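Local coordinates for protein putative type 11 methyltransferase (Sulfolobus solfataricus, PDB 3I9F) that probably transfers methyl groups from S-adenosylmethionine to an acceptor not yet identified, and carries bound zinc ions in its crystals, at residues I71-A82 with R100-I111. Numbering follows the deposited sequence.
Sequences IPDNSVDFILFA and RILKDDGRVIII. With ZN (zinc ion), chain F.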
loop_
_atom_site.group_PDB
_atom_site.type_symbol
_atom_site.label_atom_id
_atom_site.label_comp_id
_atom_site.label_asym_id
_atom_site.label_seq_id
_atom_site.Cartn_x
_atom_site.Cartn_y
_atom_site.Cartn_z
ATOM N N ILE B 71 -5.415 -1.939 2.236
ATOM C CA ILE B 71 -6.158 -0.740 2.478
ATOM C C ILE B 71 -6.962 -0.945 3.754
ATOM O O ILE B 71 -7.674 -1.952 3.896
ATOM C CB ILE B 71 -7.143 -0.397 1.371
ATOM C CG1 ILE B 71 -6.444 -0.237 0.012
ATOM C CG2 ILE B 71 -7.860 0.869 1.736
ATOM C CD1 ILE B 71 -7.387 0.106 -1.174
ATOM N N PRO B 72 -6.830 0.002 4.693
ATOM C CA PRO B 72 -7.411 -0.177 6.011
ATOM C C PRO B 72 -8.937 -0.194 6.031
ATOM O O PRO B 72 -9.593 0.384 5.150
ATOM C CB PRO B 72 -6.860 1.001 6.818
ATOM C CG PRO B 72 -6.004 1.832 5.843
ATOM C CD PRO B 72 -5.774 1.044 4.645
ATOM N N ASP B 73 -9.490 -0.831 7.052
ATOM C CA ASP B 73 -10.920 -0.879 7.215
ATOM C C ASP B 73 -11.471 0.525 7.307
ATOM O O ASP B 73 -10.826 1.383 7.904
ATOM C CB ASP B 73 -11.295 -1.620 8.499
ATOM C CG ASP B 73 -10.933 -3.118 8.472
ATOM O OD1 ASP B 73 -10.583 -3.715 7.396
ATOM O OD2 ASP B 73 -11.014 -3.696 9.584
ATOM N N ASN B 74 -12.640 0.755 6.693
ATOM C CA ASN B 74 -13.456 1.927 6.980
ATOM C C ASN B 74 -12.631 3.182 6.846
ATOM O O ASN B 74 -12.659 4.009 7.734
ATOM C CB ASN B 74 -14.020 1.820 8.419
ATOM C CG ASN B 74 -14.883 3.027 8.837
ATOM O OD1 ASN B 74 -14.600 3.670 9.843
ATOM N ND2 ASN B 74 -15.938 3.309 8.101
ATOM N N SER B 75 -11.856 3.286 5.766
ATOM C CA SER B 75 -10.937 4.381 5.561
ATOM C C SER B 75 -11.153 5.149 4.252
ATOM O O SER B 75 -10.381 6.088 3.980
ATOM C CB SER B 75 -9.493 3.841 5.605
ATOM O OG SER B 75 -8.907 3.635 4.307
ATOM N N VAL B 76 -12.174 4.792 3.453
ATOM C CA VAL B 76 -12.254 5.263 2.071
ATOM C C VAL B 76 -13.547 6.030 1.763
ATOM O O VAL B 76 -14.653 5.616 2.152
ATOM C CB VAL B 76 -12.068 4.070 1.028
ATOM C CG1 VAL B 76 -12.393 4.514 -0.422
ATOM C CG2 VAL B 76 -10.666 3.524 1.099
ATOM N N ASP B 77 -13.389 7.132 1.037
ATOM C CA ASP B 77 -14.504 8.050 0.751
ATOM C C ASP B 77 -15.187 7.752 -0.577
ATOM O O ASP B 77 -16.420 7.618 -0.616
ATOM C CB ASP B 77 -14.021 9.518 0.805
ATOM C CG ASP B 77 -13.449 9.896 2.193
ATOM O OD1 ASP B 77 -14.276 9.917 3.156
ATOM O OD2 ASP B 77 -12.187 10.133 2.309
ATOM N N PHE B 78 -14.388 7.623 -1.633
ATOM C CA PHE B 78 -14.854 7.226 -2.937
ATOM C C PHE B 78 -14.079 6.022 -3.568
ATOM O O PHE B 78 -12.851 5.920 -3.490
ATOM C CB PHE B 78 -14.718 8.425 -3.876
ATOM C CG PHE B 78 -15.539 9.624 -3.460
ATOM C CD1 PHE B 78 -16.867 9.745 -3.866
ATOM C CD2 PHE B 78 -14.978 10.624 -2.656
ATOM C CE1 PHE B 78 -17.619 10.843 -3.494
ATOM C CE2 PHE B 78 -15.721 11.710 -2.265
ATOM C CZ PHE B 78 -17.039 11.836 -2.684
ATOM N N ILE B 79 -14.822 5.145 -4.226
ATOM C CA ILE B 79 -14.275 4.025 -4.976
ATOM C C ILE B 79 -14.830 4.132 -6.383
ATOM O O ILE B 79 -16.039 4.106 -6.573
ATOM C CB ILE B 79 -14.741 2.677 -4.372
ATOM C CG1 ILE B 79 -14.172 2.492 -2.971
ATOM C CG2 ILE B 79 -14.315 1.527 -5.253
ATOM C CD1 ILE B 79 -14.785 1.377 -2.218
ATOM N N LEU B 80 -13.954 4.256 -7.363
ATOM C CA LEU B 80 -14.374 4.299 -8.749
ATOM C C LEU B 80 -14.178 2.934 -9.413
ATOM O O LEU B 80 -13.120 2.292 -9.296
ATOM C CB LEU B 80 -13.567 5.340 -9.506
ATOM C CG LEU B 80 -13.773 5.425 -11.021
ATOM C CD1 LEU B 80 -15.174 5.895 -11.385
ATOM C CD2 LEU B 80 -12.720 6.326 -11.660
ATOM N N PHE B 81 -15.210 2.526 -10.141
ATOM C CA PHE B 81 -15.159 1.384 -11.055
ATOM C C PHE B 81 -15.450 1.913 -12.425
ATOM O O PHE B 81 -16.589 2.080 -12.788
ATOM C CB PHE B 81 -16.218 0.364 -10.673
ATOM C CG PHE B 81 -15.859 -0.484 -9.489
ATOM C CD1 PHE B 81 -15.013 -1.570 -9.627
ATOM C CD2 PHE B 81 -16.408 -0.240 -8.278
ATOM C CE1 PHE B 81 -14.708 -2.360 -8.581
ATOM C CE2 PHE B 81 -16.105 -1.026 -7.187
ATOM C CZ PHE B 81 -15.247 -2.078 -7.332
ATOM N N ALA B 82 -14.401 2.181 -13.186
ATOM C CA ALA B 82 -14.505 2.732 -14.536
ATOM C C ALA B 82 -14.259 1.684 -15.599
ATOM O O ALA B 82 -13.115 1.378 -15.936
ATOM C CB ALA B 82 -13.489 3.911 -14.717
ATOM N N ARG B 100 -15.781 -3.395 3.155
ATOM C CA ARG B 100 -14.923 -3.297 4.339
ATOM C C ARG B 100 -14.150 -1.969 4.350
ATOM O O ARG B 100 -13.996 -1.381 5.419
ATOM C CB ARG B 100 -13.993 -4.500 4.439
ATOM C CG ARG B 100 -12.778 -4.391 5.338
ATOM C CD ARG B 100 -11.752 -5.577 5.137
ATOM N NE ARG B 100 -10.882 -5.424 3.970
ATOM C CZ ARG B 100 -9.910 -4.522 3.850
ATOM N NH1 ARG B 100 -9.636 -3.679 4.833
ATOM N NH2 ARG B 100 -9.170 -4.462 2.743
ATOM N N ILE B 101 -13.688 -1.502 3.189
ATOM C CA ILE B 101 -12.802 -0.357 3.148
ATOM C C ILE B 101 -13.574 0.939 3.096
ATOM O O ILE B 101 -13.100 1.925 3.570
ATOM C CB ILE B 101 -11.763 -0.402 1.991
ATOM C CG1 ILE B 101 -12.437 -0.417 0.624
ATOM C CG2 ILE B 101 -10.821 -1.597 2.146
ATOM C CD1 ILE B 101 -11.456 -0.335 -0.564
ATOM N N LEU B 102 -14.770 0.941 2.526
ATOM C CA LEU B 102 -15.575 2.162 2.407
ATOM C C LEU B 102 -16.102 2.659 3.786
ATOM O O LEU B 102 -16.479 1.857 4.647
ATOM C CB LEU B 102 -16.757 1.912 1.467
ATOM C CG LEU B 102 -17.485 3.130 0.911
ATOM C CD1 LEU B 102 -16.605 3.926 -0.077
ATOM C CD2 LEU B 102 -18.811 2.703 0.279
ATOM N N LYS B 103 -16.114 3.978 3.993
ATOM C CA LYS B 103 -16.723 4.550 5.226
ATOM C C LYS B 103 -18.244 4.382 5.212
ATOM O O LYS B 103 -18.851 4.050 4.192
ATOM C CB LYS B 103 -16.403 6.033 5.387
ATOM C CG LYS B 103 -14.945 6.439 5.585
ATOM C CD LYS B 103 -14.929 7.949 5.867
ATOM C CE LYS B 103 -13.546 8.567 6.076
ATOM N NZ LYS B 103 -12.896 8.103 7.384
ATOM N N ASP B 104 -18.880 4.607 6.344
ATOM C CA ASP B 104 -20.354 4.560 6.368
ATOM C C ASP B 104 -21.014 5.540 5.392
ATOM O O ASP B 104 -22.028 5.241 4.819
ATOM C CB ASP B 104 -20.852 4.787 7.779
ATOM C CG ASP B 104 -20.390 3.687 8.754
ATOM O OD1 ASP B 104 -19.710 2.679 8.353
ATOM O OD2 ASP B 104 -20.740 3.845 9.947
ATOM N N ASP B 105 -20.402 6.697 5.179
ATOM C CA ASP B 105 -20.931 7.732 4.297
ATOM C C ASP B 105 -20.163 7.775 2.966
ATOM O O ASP B 105 -20.202 8.759 2.237
ATOM C CB ASP B 105 -20.864 9.102 5.014
ATOM C CG ASP B 105 -19.387 9.544 5.362
ATOM O OD1 ASP B 105 -18.556 8.677 5.829
ATOM O OD2 ASP B 105 -19.079 10.768 5.191
ATOM N N GLY B 106 -19.496 6.684 2.620
ATOM C CA GLY B 106 -18.667 6.670 1.409
ATOM C C GLY B 106 -19.556 6.491 0.212
ATOM O O GLY B 106 -20.717 6.193 0.381
ATOM N N ARG B 107 -18.999 6.703 -0.975
ATOM C CA ARG B 107 -19.726 6.593 -2.238
ATOM C C ARG B 107 -18.979 5.679 -3.232
ATOM O O ARG B 107 -17.756 5.719 -3.324
ATOM C CB ARG B 107 -19.872 8.002 -2.872
ATOM C CG ARG B 107 -21.216 8.740 -2.716
ATOM C CD ARG B 107 -21.825 8.590 -1.379
ATOM N NE ARG B 107 -22.964 9.459 -1.161
ATOM C CZ ARG B 107 -23.647 9.515 -0.016
ATOM N NH1 ARG B 107 -24.666 10.360 0.099
ATOM N NH2 ARG B 107 -23.318 8.739 1.012
ATOM N N VAL B 108 -19.726 4.870 -3.983
ATOM C CA VAL B 108 -19.168 4.112 -5.087
ATOM C C VAL B 108 -19.592 4.744 -6.406
ATOM O O VAL B 108 -20.759 5.005 -6.613
ATOM C CB VAL B 108 -19.643 2.646 -5.031
ATOM C CG1 VAL B 108 -19.181 1.863 -6.304
ATOM C CG2 VAL B 108 -19.149 1.980 -3.716
ATOM N N ILE B 109 -18.640 4.987 -7.291
ATOM C CA ILE B 109 -18.933 5.521 -8.608
ATOM C C ILE B 109 -18.750 4.441 -9.652
ATOM O O ILE B 109 -17.652 3.953 -9.811
ATOM C CB ILE B 109 -17.992 6.686 -8.995
ATOM C CG1 ILE B 109 -17.976 7.767 -7.903
ATOM C CG2 ILE B 109 -18.442 7.288 -10.289
ATOM C CD1 ILE B 109 -16.646 8.521 -7.775
ATOM N N ILE B 110 -19.820 4.093 -10.375
ATOM C CA ILE B 110 -19.749 3.190 -11.514
ATOM C C ILE B 110 -19.837 3.940 -12.830
ATOM O O ILE B 110 -20.768 4.697 -13.047
ATOM C CB ILE B 110 -20.929 2.168 -11.528
ATOM C CG1 ILE B 110 -21.003 1.369 -10.215
ATOM C CG2 ILE B 110 -20.843 1.235 -12.753
ATOM C CD1 ILE B 110 -19.693 0.929 -9.672
ATOM N N ILE B 111 -18.859 3.717 -13.701
ATOM C CA ILE B 111 -18.966 4.034 -15.113
ATOM C C ILE B 111 -18.765 2.750 -15.892
ATOM O O ILE B 111 -17.837 2.007 -15.624
ATOM C CB ILE B 111 -17.910 5.053 -15.547
ATOM C CG1 ILE B 111 -18.107 6.365 -14.758
ATOM C CG2 ILE B 111 -18.020 5.327 -17.034
ATOM C CD1 ILE B 111 -16.914 7.322 -14.839
HETATM ZN ZN ZN F . -19.554 1.210 9.603
#
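Ile-71 O is gripped end-on by two nitrogens of Arg-100, NH1 at 2.8 Å and NH2 at 3.1 Å, both reaching it within the guanidinium plane. NH1 also donates to Asp-73 OD1 at 2.7 Å, a salt bridge in which carboxylate and guanidinium planes are turned 57° apart. A bend at chi3 brings the guanidinium edge-on to both oxygens, and CG2 of Ile-101 lies against one face, toward the rim. With an alanine here, the carbonyl of Ile-71 and the carboxylate of Asp-73 would probably lose their shared partner, leaving loop 71-75 less firmly held to the helix end.

Further along the loop, the helix end offers carbonyl acceptors: Asn-74 N meets a lone pair of Arg-100 O, and Ser-75 N bonds to Ile-101 O. Val-76 O takes Lys-103 N at 2.9 Å along a nearly straight 170° bond. After the turn 103-106, strands 78-82 and 106-111 run parallel, 11° apart, joined by a backbone ladder ending with Ile-111 N to Phe-81 O. On one sheet face Leu-80 CD1 packs on Ile-109 CG2 at 3.7 Å; on the other, Ile-79 CD1 touches Leu-102 CD1 at 3.8 Å and Val-108 CG1 lies at the edge of the Phe-81 ring.

The two strands and helix 91-101 between them form a beta-alpha-beta crossover of the Rossmann-like methyltransferase sheet. Asp-104, in the turn, binds zinc with His-166, His-168 and His-170 of the C-terminal tag. The loop is thus held to the helix end by a salt bridge and backbone bonds, the strands to each other by backbone bonds and buried aliphatic groups.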